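Local coordinates for protein aminotransferase, class I (Staphylococcus aureus, PDB 2O1B) that probably catalyses pyridoxal-5'-phosphate-dependent transfer of an amino group between aspartate and a 2-oxo acid, working as a dimer of class I aminotransferase subunits, at residues A[110-119]-A[261-272]; A[215-226]-A[244-254]. One frame throughout, in Å; residues are numbered along the deposited sequence. Where two conformers were deposited one is given.

How the contacts relate
From the N terminus, strand 112-115 comes first and runs into helix 118-129. The chain then lays down strands 135-140, 156-161 and 182-187 before reaching 215-226. Contact 2 closes a short loop from there to 244-254, pairing parallel strands of a beta-alpha-beta unit. Soon afterwards 261-272 returns to 110-119, so contact 1 closes a long loop with contact 2 nested inside it. Strand 263-267 lies between 112-115 and 245-250 in the mixed sheet, and Val-266 and Phe-264 carry probable backbone hydrogen bonds to Glu-247 and Tyr-249. Both contacts reach the same PLP, contact 1 at its phosphate and contact 2 at both ends of the cofactor.

Contact 1: A[110-119]-A[261-272]; sequences DEVCILYGTK and RVGFAVGNKDMI. With PLP (pyridoxal-5'-phosphate), chain B.
Arg-261 swings its guanidinium under Gly-117, whose CA lies over one face of the group, 3.7 Å above its plane and toward the rim. The arginine chain is bent at chi2 (-37°) and chi3, which folds the group back so that its edge meets the PLP phosphate, with phosphorus in the guanidinium plane. Two bonds fix its rotation: NH1 reaches O1P almost straight (172°), and Arg-261 NH2 sits 2.6 Å from PLP O2P. The same O2P takes the backbone N of Lys-119 at 3.0 Å, while Thr-118 N donates to PLP O3P at 2.9 Å. Water 2 links Arg-261 NH2 with Tyr-116 O, and Ser-258 O takes a further bond from NH1. The amine of Lys-119 heads elsewhere, to Thr-280 and Asn-283 of the second subunit.

Behind the phosphate the backbones pair antiparallel. Cys-113 and Ala-265 bond in both directions, as do Leu-115 and Gly-263. Leu-115 leans along the neighbouring strand, its CD1 4.1 Å from Ala-265 CB, and the bare CA of Gly-263 faces Thr-118 CG2. Farther along, Ile-272 sets CG2 3.6 Å from Val-112 N, a buried N-H that has no acceptor in the model. At the outer end Lys-269 crosses Asp-110 with its CD 3.4 Å from Asp-110 CB, their charged ends not touching.

An antiparallel strand inside an otherwise parallel sheet, beside a phosphate held by an arginine and the start of helix 118-129, is the hallmark of the large domain and phosphate cup of fold type I PLP enzymes.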
loop_
_atom_site.group_PDB
_atom_site.type_symbol
_atom_site.label_atom_id
_atom_site.label_comp_id
_atom_site.label_asym_id
_atom_site.label_seq_id
_atom_site.Cartn_x
_atom_site.Cartn_y
_atom_site.Cartn_z
ATOM N N ASP A 110 -4.550 18.930 -8.801
ATOM C CA ASP A 110 -5.688 19.067 -7.905
ATOM C C ASP A 110 -6.633 17.874 -7.933
ATOM O O ASP A 110 -7.348 17.611 -6.951
ATOM C CB ASP A 110 -6.480 20.334 -8.251
ATOM C CG ASP A 110 -5.723 21.621 -7.934
ATOM O OD1 ASP A 110 -4.704 21.580 -7.198
ATOM O OD2 ASP A 110 -6.168 22.688 -8.424
ATOM N N GLU A 111 -6.674 17.187 -9.070
ATOM C CA GLU A 111 -7.772 16.258 -9.354
ATOM C C GLU A 111 -7.328 14.857 -9.777
ATOM O O GLU A 111 -8.104 14.104 -10.357
ATOM C CB GLU A 111 -8.732 16.883 -10.387
ATOM C CG GLU A 111 -9.337 18.197 -9.887
ATOM C CD GLU A 111 -10.180 18.939 -10.907
ATOM O OE1 GLU A 111 -9.865 18.890 -12.111
ATOM O OE2 GLU A 111 -11.153 19.606 -10.480
ATOM N N VAL A 112 -6.085 14.506 -9.451
ATOM C CA VAL A 112 -5.525 13.204 -9.784
ATOM C C VAL A 112 -4.692 12.653 -8.624
ATOM O O VAL A 112 -3.804 13.339 -8.119
ATOM C CB VAL A 112 -4.640 13.285 -11.057
ATOM C CG1 VAL A 112 -3.992 11.957 -11.327
ATOM C CG2 VAL A 112 -5.459 13.715 -12.271
ATOM N N CYS A 113 -4.988 11.417 -8.214
ATOM C CA CYS A 113 -4.207 10.701 -7.192
ATOM C C CYS A 113 -3.962 9.282 -7.666
ATOM O O CYS A 113 -4.913 8.523 -7.896
ATOM C CB CYS A 113 -4.946 10.667 -5.846
ATOM S SG CYS A 113 -4.049 9.815 -4.505
ATOM N N ILE A 114 -2.693 8.932 -7.832
ATOM C CA ILE A 114 -2.297 7.590 -8.234
ATOM C C ILE A 114 -2.512 6.596 -7.094
ATOM O O ILE A 114 -2.241 6.921 -5.938
ATOM C CB ILE A 114 -0.819 7.583 -8.662
ATOM C CG1 ILE A 114 -0.679 8.244 -10.031
ATOM C CG2 ILE A 114 -0.296 6.185 -8.786
ATOM C CD1 ILE A 114 -0.139 9.630 -9.996
ATOM N N LEU A 115 -3.000 5.395 -7.426
ATOM C CA LEU A 115 -3.318 4.366 -6.420
ATOM C C LEU A 115 -2.487 3.100 -6.593
ATOM O O LEU A 115 -2.198 2.694 -7.712
ATOM C CB LEU A 115 -4.817 4.016 -6.428
ATOM C CG LEU A 115 -5.832 5.148 -6.200
ATOM C CD1 LEU A 115 -7.267 4.662 -6.368
ATOM C CD2 LEU A 115 -5.641 5.806 -4.841
ATOM N N TYR A 116 -2.127 2.478 -5.472
ATOM C CA TYR A 116 -1.329 1.251 -5.455
ATOM C C TYR A 116 -2.263 0.041 -5.587
ATOM O O TYR A 116 -2.375 -0.784 -4.669
ATOM C CB TYR A 116 -0.532 1.171 -4.150
ATOM C CG TYR A 116 0.336 2.383 -3.898
ATOM C CD1 TYR A 116 1.664 2.403 -4.307
ATOM C CD2 TYR A 116 -0.174 3.516 -3.252
ATOM C CE1 TYR A 116 2.473 3.517 -4.083
ATOM C CE2 TYR A 116 0.625 4.639 -3.024
ATOM C CZ TYR A 116 1.946 4.633 -3.448
ATOM O OH TYR A 116 2.757 5.727 -3.227
ATOM N N GLY A 117 -2.930 -0.044 -6.736
ATOM C CA GLY A 117 -4.091 -0.910 -6.918
ATOM C C GLY A 117 -5.268 -0.193 -6.295
ATOM O O GLY A 117 -5.124 0.406 -5.228
ATOM N N THR A 118 -6.433 -0.258 -6.938
ATOM C CA THR A 118 -7.597 0.506 -6.480
ATOM C C THR A 118 -8.147 0.051 -5.138
ATOM O O THR A 118 -8.717 0.861 -4.409
ATOM C CB THR A 118 -8.757 0.562 -7.516
ATOM O OG1 THR A 118 -9.306 -0.747 -7.754
ATOM C CG2 THR A 118 -8.271 1.173 -8.815
ATOM N N LYS A 119 -7.992 -1.232 -4.814
ATOM C CA LYS A 119 -8.447 -1.738 -3.519
ATOM C C LYS A 119 -7.891 -0.863 -2.388
ATOM O O LYS A 119 -8.626 -0.423 -1.498
ATOM C CB LYS A 119 -8.062 -3.209 -3.334
ATOM C CG LYS A 119 -8.569 -3.813 -2.021
ATOM C CD LYS A 119 -8.015 -5.208 -1.782
ATOM C CE LYS A 119 -8.499 -5.752 -0.429
ATOM N NZ LYS A 119 -8.329 -7.234 -0.342
ATOM N N ARG A 261 -0.754 -4.078 -9.577
ATOM C CA ARG A 261 -1.149 -3.162 -8.484
ATOM C C ARG A 261 -1.029 -1.677 -8.863
ATOM O O ARG A 261 -0.214 -0.929 -8.290
ATOM C CB ARG A 261 -0.382 -3.445 -7.166
ATOM C CG ARG A 261 -0.369 -4.905 -6.647
ATOM C CD ARG A 261 -1.681 -5.654 -6.878
ATOM N NE ARG A 261 -2.805 -5.066 -6.152
ATOM C CZ ARG A 261 -4.016 -4.875 -6.671
ATOM N NH1 ARG A 261 -4.257 -5.198 -7.937
ATOM N NH2 ARG A 261 -4.978 -4.330 -5.924
ATOM N N VAL A 262 -1.859 -1.246 -9.817
ATOM C CA VAL A 262 -1.858 0.143 -10.272
ATOM C C VAL A 262 -3.251 0.620 -10.696
ATOM O O VAL A 262 -3.969 -0.066 -11.426
ATOM C CB VAL A 262 -0.825 0.376 -11.411
ATOM C CG1 VAL A 262 -1.136 -0.494 -12.625
ATOM C CG2 VAL A 262 -0.776 1.855 -11.788
ATOM N N GLY A 263 -3.627 1.798 -10.210
ATOM C CA GLY A 263 -4.901 2.432 -10.539
ATOM C C GLY A 263 -4.797 3.908 -10.200
ATOM O O GLY A 263 -3.706 4.405 -9.901
ATOM N N PHE A 264 -5.923 4.616 -10.260
ATOM C CA PHE A 264 -5.940 6.028 -9.888
ATOM C C PHE A 264 -7.322 6.507 -9.485
ATOM O O PHE A 264 -8.333 5.920 -9.885
ATOM C CB PHE A 264 -5.358 6.911 -11.002
ATOM C CG PHE A 264 -6.043 6.766 -12.327
ATOM C CD1 PHE A 264 -5.537 5.905 -13.294
ATOM C CD2 PHE A 264 -7.172 7.519 -12.627
ATOM C CE1 PHE A 264 -6.169 5.776 -14.535
ATOM C CE2 PHE A 264 -7.798 7.404 -13.860
ATOM C CZ PHE A 264 -7.289 6.529 -14.819
ATOM N N ALA A 265 -7.337 7.558 -8.665
ATOM C CA ALA A 265 -8.537 8.280 -8.291
ATOM C C ALA A 265 -8.530 9.586 -9.056
ATOM O O ALA A 265 -7.468 10.184 -9.276
ATOM C CB ALA A 265 -8.564 8.550 -6.795
ATOM N N VAL A 266 -9.721 10.037 -9.439
ATOM C CA VAL A 266 -9.871 11.236 -10.267
ATOM C C VAL A 266 -11.123 12.003 -9.848
ATOM O O VAL A 266 -12.150 11.406 -9.539
ATOM C CB VAL A 266 -9.870 10.867 -11.787
ATOM C CG1 VAL A 266 -10.837 11.697 -12.570
ATOM C CG2 VAL A 266 -8.474 10.987 -12.372
ATOM N N GLY A 267 -11.028 13.334 -9.772
ATOM C CA GLY A 267 -12.210 14.156 -9.466
ATOM C C GLY A 267 -12.142 15.203 -8.365
ATOM O O GLY A 267 -11.178 15.982 -8.297
ATOM N N ASN A 268 -13.184 15.240 -7.525
ATOM C CA ASN A 268 -13.332 16.246 -6.453
ATOM C C ASN A 268 -12.016 16.616 -5.793
ATOM O O ASN A 268 -11.380 15.753 -5.187
ATOM C CB ASN A 268 -14.292 15.760 -5.364
ATOM C CG ASN A 268 -14.676 16.871 -4.387
ATOM O OD1 ASN A 268 -15.522 17.716 -4.688
ATOM N ND2 ASN A 268 -14.047 16.878 -3.216
ATOM N N LYS A 269 -11.620 17.890 -5.890
ATOM C CA LYS A 269 -10.298 18.320 -5.383
ATOM C C LYS A 269 -10.089 18.014 -3.892
ATOM O O LYS A 269 -9.033 17.497 -3.503
ATOM C CB LYS A 269 -10.018 19.801 -5.688
ATOM C CG LYS A 269 -8.773 20.378 -4.980
ATOM C CD LYS A 269 -8.285 21.656 -5.641
ATOM C CE LYS A 269 -7.784 22.713 -4.656
ATOM N NZ LYS A 269 -7.427 22.211 -3.297
ATOM N N ASP A 270 -11.085 18.335 -3.070
ATOM C CA ASP A 270 -10.987 18.121 -1.620
ATOM C C ASP A 270 -10.719 16.650 -1.294
ATOM O O ASP A 270 -9.832 16.330 -0.492
ATOM C CB ASP A 270 -12.259 18.604 -0.900
ATOM C CG ASP A 270 -12.355 20.115 -0.822
ATOM O OD1 ASP A 270 -11.351 20.805 -1.121
ATOM O OD2 ASP A 270 -13.441 20.620 -0.441
HETATM N N MSE A 271 -11.481 15.765 -1.924
HETATM C CA MSE A 271 -11.333 14.334 -1.711
HETATM C C MSE A 271 -10.008 13.820 -2.239
HETATM O O MSE A 271 -9.360 13.002 -1.592
HETATM C CB MSE A 271 -12.486 13.568 -2.364
HETATM C CG MSE A 271 -13.830 13.911 -1.757
HETATM SE SE MSE A 271 -15.300 13.059 -2.685
HETATM C CE MSE A 271 -15.068 11.285 -1.942
ATOM N N ILE A 272 -9.612 14.288 -3.419
ATOM C CA ILE A 272 -8.321 13.898 -3.973
ATOM C C ILE A 272 -7.175 14.368 -3.064
ATOM O O ILE A 272 -6.237 13.614 -2.790
ATOM C CB ILE A 272 -8.151 14.425 -5.411
ATOM C CG1 ILE A 272 -9.154 13.728 -6.354
ATOM C CG2 ILE A 272 -6.709 14.270 -5.897
ATOM C CD1 ILE A 272 -9.038 12.198 -6.390
HETATM N N1 PLP B . -13.641 -2.770 -7.246
HETATM C C2 PLP B . -14.303 -3.726 -7.993
HETATM C C2A PLP B . -15.774 -3.565 -8.257
HETATM C C3 PLP B . -13.571 -4.797 -8.512
HETATM O O3 PLP B . -14.178 -5.765 -9.259
HETATM C C4 PLP B . -12.195 -4.896 -8.263
HETATM C C4A PLP B . -11.372 -5.685 -9.238
HETATM C C5 PLP B . -11.544 -3.931 -7.491
HETATM C C6 PLP B . -12.283 -2.863 -6.980
HETATM C C5A PLP B . -10.056 -4.028 -7.181
HETATM O O4P PLP B . -9.244 -3.709 -8.295
HETATM P P PLP B . -7.641 -3.579 -8.139
HETATM O O1P PLP B . -6.978 -4.778 -8.796
HETATM O O2P PLP B . -7.337 -3.531 -6.665
HETATM O O3P PLP B . -7.228 -2.315 -8.838
HETATM O O HOH W 1 -12.501 19.423 -8.306
HETATM O O HOH W 2 -4.100 -2.555 -3.630
#

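Contact 2: A[215-226]-A[244-254]. With PLP (pyridoxal-5'-phosphate), chain B.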
loop_
_atom_site.group_PDB
_atom_site.type_symbol
_atom_site.label_atom_id
_atom_site.label_comp_id
_atom_site.label_asym_id
_atom_site.label_seq_id
_atom_site.Cartn_x
_atom_site.Cartn_y
_atom_site.Cartn_z
ATOM N N THR A 215 -22.624 15.110 1.736
ATOM C CA THR A 215 -22.469 13.732 1.272
ATOM C C THR A 215 -21.627 13.693 -0.005
ATOM O O THR A 215 -21.948 14.354 -0.995
ATOM C CB THR A 215 -23.825 13.039 0.993
ATOM O OG1 THR A 215 -24.765 13.331 2.033
ATOM C CG2 THR A 215 -23.653 11.524 0.888
ATOM N N LYS A 216 -20.560 12.905 0.016
ATOM C CA LYS A 216 -19.735 12.725 -1.174
ATOM C C LYS A 216 -19.906 11.322 -1.754
ATOM O O LYS A 216 -20.321 10.398 -1.058
ATOM C CB LYS A 216 -18.257 12.982 -0.876
ATOM C CG LYS A 216 -17.970 14.167 0.042
ATOM C CD LYS A 216 -17.486 13.666 1.387
ATOM C CE LYS A 216 -17.816 14.634 2.513
ATOM N NZ LYS A 216 -18.097 13.855 3.734
ATOM N N ILE A 217 -19.548 11.166 -3.026
ATOM C CA ILE A 217 -19.701 9.897 -3.711
ATOM C C ILE A 217 -18.340 9.390 -4.162
ATOM O O ILE A 217 -17.497 10.167 -4.640
ATOM C CB ILE A 217 -20.642 10.036 -4.944
ATOM C CG1 ILE A 217 -22.058 10.429 -4.507
ATOM C CG2 ILE A 217 -20.655 8.754 -5.789
ATOM C CD1 ILE A 217 -22.946 10.901 -5.635
ATOM N N VAL A 218 -18.132 8.087 -3.997
ATOM C CA VAL A 218 -16.986 7.411 -4.582
ATOM C C VAL A 218 -17.551 6.445 -5.590
ATOM O O VAL A 218 -18.287 5.539 -5.224
ATOM C CB VAL A 218 -16.185 6.591 -3.549
ATOM C CG1 VAL A 218 -15.013 5.869 -4.233
ATOM C CG2 VAL A 218 -15.682 7.487 -2.450
ATOM N N HIS A 219 -17.214 6.638 -6.858
ATOM C CA HIS A 219 -17.649 5.702 -7.879
ATOM C C HIS A 219 -16.505 4.769 -8.262
ATOM O O HIS A 219 -15.453 5.229 -8.690
ATOM C CB HIS A 219 -18.219 6.422 -9.115
ATOM C CG HIS A 219 -18.625 5.485 -10.213
ATOM N ND1 HIS A 219 -19.503 4.441 -10.009
ATOM C CD2 HIS A 219 -18.250 5.413 -11.511
ATOM C CE1 HIS A 219 -19.649 3.767 -11.137
ATOM N NE2 HIS A 219 -18.899 4.335 -12.063
ATOM N N ASP A 220 -16.734 3.464 -8.083
ATOM C CA ASP A 220 -15.752 2.403 -8.347
ATOM C C ASP A 220 -15.917 1.906 -9.782
ATOM O O ASP A 220 -16.833 1.145 -10.098
ATOM C CB ASP A 220 -15.975 1.266 -7.343
ATOM C CG ASP A 220 -14.949 0.143 -7.437
ATOM O OD1 ASP A 220 -14.991 -0.749 -6.535
ATOM O OD2 ASP A 220 -14.112 0.132 -8.378
ATOM N N PHE A 221 -15.007 2.339 -10.644
ATOM C CA PHE A 221 -15.113 2.171 -12.097
ATOM C C PHE A 221 -14.192 1.059 -12.610
ATOM O O PHE A 221 -13.722 1.099 -13.757
ATOM C CB PHE A 221 -14.729 3.501 -12.747
ATOM C CG PHE A 221 -15.419 3.796 -14.061
ATOM C CD1 PHE A 221 -16.604 3.175 -14.418
ATOM C CD2 PHE A 221 -14.866 4.733 -14.931
ATOM C CE1 PHE A 221 -17.229 3.474 -15.629
ATOM C CE2 PHE A 221 -15.478 5.039 -16.145
ATOM C CZ PHE A 221 -16.667 4.404 -16.491
ATOM N N ALA A 222 -13.945 0.066 -11.756
ATOM C CA ALA A 222 -13.088 -1.093 -12.083
ATOM C C ALA A 222 -13.424 -1.768 -13.406
ATOM O O ALA A 222 -12.519 -2.264 -14.106
ATOM C CB ALA A 222 -13.143 -2.107 -10.961
ATOM N N TYR A 223 -14.717 -1.796 -13.749
ATOM C CA TYR A 223 -15.176 -2.435 -14.986
ATOM C C TYR A 223 -15.590 -1.456 -16.069
ATOM O O TYR A 223 -16.357 -1.801 -16.961
ATOM C CB TYR A 223 -16.278 -3.459 -14.696
ATOM C CG TYR A 223 -15.726 -4.678 -13.997
ATOM C CD1 TYR A 223 -15.993 -4.911 -12.651
ATOM C CD2 TYR A 223 -14.889 -5.570 -14.675
ATOM C CE1 TYR A 223 -15.466 -6.024 -12.004
ATOM C CE2 TYR A 223 -14.362 -6.683 -14.040
ATOM C CZ TYR A 223 -14.651 -6.902 -12.709
ATOM O OH TYR A 223 -14.123 -8.008 -12.079
ATOM N N GLY A 224 -15.061 -0.239 -15.983
ATOM C CA GLY A 224 -15.303 0.802 -16.968
ATOM C C GLY A 224 -15.150 0.369 -18.412
ATOM O O GLY A 224 -15.955 0.774 -19.260
ATOM N N ALA A 225 -14.160 -0.479 -18.685
ATOM C CA ALA A 225 -13.853 -0.940 -20.059
ATOM C C ALA A 225 -14.888 -1.909 -20.643
ATOM O O ALA A 225 -14.987 -2.068 -21.869
ATOM C CB ALA A 225 -12.480 -1.597 -20.085
ATOM N N PHE A 226 -15.633 -2.570 -19.757
ATOM C CA PHE A 226 -16.520 -3.672 -20.115
ATOM C C PHE A 226 -17.978 -3.168 -20.118
ATOM O O PHE A 226 -18.667 -3.192 -19.099
ATOM C CB PHE A 226 -16.291 -4.851 -19.138
ATOM C CG PHE A 226 -14.833 -5.312 -19.057
ATOM C CD1 PHE A 226 -14.378 -6.380 -19.827
ATOM C CD2 PHE A 226 -13.916 -4.657 -18.219
ATOM C CE1 PHE A 226 -13.041 -6.795 -19.760
ATOM C CE2 PHE A 226 -12.589 -5.057 -18.154
ATOM C CZ PHE A 226 -12.146 -6.136 -18.937
ATOM N N VAL A 244 -19.216 16.650 -6.285
ATOM C CA VAL A 244 -19.693 15.691 -5.281
ATOM C C VAL A 244 -18.859 14.416 -5.210
ATOM O O VAL A 244 -18.862 13.742 -4.183
ATOM C CB VAL A 244 -21.165 15.266 -5.515
ATOM C CG1 VAL A 244 -22.097 16.470 -5.518
ATOM C CG2 VAL A 244 -21.291 14.461 -6.813
ATOM N N ALA A 245 -18.166 14.088 -6.294
ATOM C CA ALA A 245 -17.613 12.747 -6.458
ATOM C C ALA A 245 -16.154 12.656 -6.891
ATOM O O ALA A 245 -15.605 13.577 -7.517
ATOM C CB ALA A 245 -18.470 11.949 -7.440
ATOM N N ILE A 246 -15.545 11.521 -6.548
ATOM C CA ILE A 246 -14.331 11.052 -7.218
ATOM C C ILE A 246 -14.670 9.751 -7.910
ATOM O O ILE A 246 -15.606 9.050 -7.519
ATOM C CB ILE A 246 -13.137 10.799 -6.248
ATOM C CG1 ILE A 246 -13.528 9.834 -5.119
ATOM C CG2 ILE A 246 -12.589 12.116 -5.717
ATOM C CD1 ILE A 246 -12.335 9.341 -4.270
ATOM N N GLU A 247 -13.909 9.440 -8.950
ATOM C CA GLU A 247 -14.034 8.173 -9.638
ATOM C C GLU A 247 -12.713 7.432 -9.550
ATOM O O GLU A 247 -11.654 8.023 -9.725
ATOM C CB GLU A 247 -14.381 8.421 -11.082
ATOM C CG GLU A 247 -14.793 7.188 -11.834
ATOM C CD GLU A 247 -15.594 7.569 -13.021
ATOM O OE1 GLU A 247 -14.993 8.048 -14.018
ATOM O OE2 GLU A 247 -16.827 7.418 -12.938
ATOM N N ILE A 248 -12.782 6.132 -9.287
ATOM C CA ILE A 248 -11.575 5.314 -9.157
ATOM C C ILE A 248 -11.513 4.318 -10.321
ATOM O O ILE A 248 -12.474 3.612 -10.611
ATOM C CB ILE A 248 -11.501 4.662 -7.769
ATOM C CG1 ILE A 248 -11.088 5.730 -6.737
ATOM C CG2 ILE A 248 -10.511 3.489 -7.766
ATOM C CD1 ILE A 248 -11.101 5.300 -5.316
ATOM N N TYR A 249 -10.389 4.318 -11.011
ATOM C CA TYR A 249 -10.211 3.542 -12.230
ATOM C C TYR A 249 -9.029 2.602 -12.045
ATOM O O TYR A 249 -7.991 3.025 -11.531
ATOM C CB TYR A 249 -9.942 4.485 -13.408
ATOM C CG TYR A 249 -10.006 3.802 -14.759
ATOM C CD1 TYR A 249 -11.213 3.747 -15.475
ATOM C CD2 TYR A 249 -8.873 3.192 -15.318
ATOM C CE1 TYR A 249 -11.291 3.087 -16.712
ATOM C CE2 TYR A 249 -8.940 2.540 -16.554
ATOM C CZ TYR A 249 -10.154 2.485 -17.236
ATOM O OH TYR A 249 -10.222 1.834 -18.448
ATOM N N SER A 250 -9.180 1.345 -12.477
ATOM C CA SER A 250 -8.144 0.333 -12.316
ATOM C C SER A 250 -7.583 -0.113 -13.658
ATOM O O SER A 250 -8.328 -0.235 -14.628
ATOM C CB SER A 250 -8.698 -0.897 -11.587
ATOM O OG SER A 250 -7.696 -1.897 -11.495
ATOM N N LEU A 251 -6.277 -0.361 -13.708
ATOM C CA LEU A 251 -5.656 -1.010 -14.880
ATOM C C LEU A 251 -5.714 -2.552 -14.860
ATOM O O LEU A 251 -5.374 -3.219 -15.850
ATOM C CB LEU A 251 -4.208 -0.538 -15.050
ATOM C CG LEU A 251 -3.972 0.894 -15.558
ATOM C CD1 LEU A 251 -4.147 1.946 -14.474
ATOM C CD2 LEU A 251 -2.579 1.006 -16.165
ATOM N N SER A 252 -6.152 -3.110 -13.738
ATOM C CA SER A 252 -6.162 -4.566 -13.535
ATOM C C SER A 252 -6.919 -5.366 -14.588
ATOM O O SER A 252 -6.351 -6.267 -15.223
ATOM C CB SER A 252 -6.721 -4.913 -12.152
ATOM O OG SER A 252 -5.835 -4.508 -11.130
ATOM N N LYS A 253 -8.203 -5.054 -14.767
ATOM C CA LYS A 253 -9.044 -5.873 -15.648
ATOM C C LYS A 253 -8.941 -5.438 -17.092
ATOM O O LYS A 253 -8.707 -6.263 -17.969
ATOM C CB LYS A 253 -10.504 -5.899 -15.189
ATOM C CG LYS A 253 -10.729 -6.881 -14.062
ATOM C CD LYS A 253 -10.990 -6.161 -12.772
ATOM C CE LYS A 253 -10.914 -7.143 -11.638
ATOM N NZ LYS A 253 -11.884 -6.757 -10.579
ATOM N N GLY A 254 -9.085 -4.139 -17.328
ATOM C CA GLY A 254 -8.946 -3.591 -18.677
ATOM C C GLY A 254 -7.682 -4.015 -19.407
ATOM O O GLY A 254 -7.742 -4.373 -20.586
HETATM N N1 PLP B . -13.641 -2.770 -7.246
HETATM C C2 PLP B . -14.303 -3.726 -7.993
HETATM C C2A PLP B . -15.774 -3.565 -8.257
HETATM C C3 PLP B . -13.571 -4.797 -8.512
HETATM O O3 PLP B . -14.178 -5.765 -9.259
HETATM C C4 PLP B . -12.195 -4.896 -8.263
HETATM C C4A PLP B . -11.372 -5.685 -9.238
HETATM C C5 PLP B . -11.544 -3.931 -7.491
HETATM C C6 PLP B . -12.283 -2.863 -6.980
HETATM C C5A PLP B . -10.056 -4.028 -7.181
HETATM O O4P PLP B . -9.244 -3.709 -8.295
HETATM P P PLP B . -7.641 -3.579 -8.139
HETATM O O1P PLP B . -6.978 -4.778 -8.796
HETATM O O2P PLP B . -7.337 -3.531 -6.665
HETATM O O3P PLP B . -7.228 -2.315 -8.838
HETATM O O HOH W 3 -11.085 0.655 -14.289
HETATM O O HOH W 4 -9.889 -2.685 -14.675
#
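Lys-253 NZ is gripped from two directions: it is joined covalently to PLP C4A at 1.8 Å, and it donates to Tyr-223 OH at 3.0 Å. The covalent link is consistent with the internal aldimine expected in this family, although its modelled length is too long for a well-defined C=N bond. The lysine chain, bent at chi2 (109°), passes obliquely across the tyrosine, its CG and CD against CE2, and the hydroxyl is also bonded to Tyr-338. Lower down, Lys-253 CB meets Phe-226 CE2 at 3.7 Å, the two side chains crossing at about a right angle.

Asp-220 comes to the other end of the cofactor, its OD1 2.5 Å from PLP N1; Tyr-146 bonds to the same oxygen. Ala-222 CB lies 3.6 Å from PLP C2. At the phosphate, Ser-250 OG donates to O3P and accepts Ser-252 N in an ST turn, while Ser-252 OG donates to O1P.

Away from the ligand, the Phe-221 ring is sandwiched, with Gly-224 CA over one face and Glu-247 OE2 over the other, the carboxylate tilted 27° from the ring. That buried carboxylate is satisfied by Tyr-98, Ser-234 and the backbone of Ile-235. Phe-221 CD2 in turn meets the edge of Tyr-249, and water 3 sits 3.2 Å above the centre of the Tyr-249 ring while bridging Phe-221 O and Ser-250 N.

Five backbone bonds tie the parallel strands from Ile-217 to Phe-221. Strand 182-187 flanks them beyond 216-220, and 263-267 beyond 245-250. Met-271 of helix 269-282 packs on Val-218 and Ile-246, Thr-118 of helix 118-129 touches Ile-248, and His-219, on the reverse face, meets Phe-203 of helix 200-210 edge-to-face.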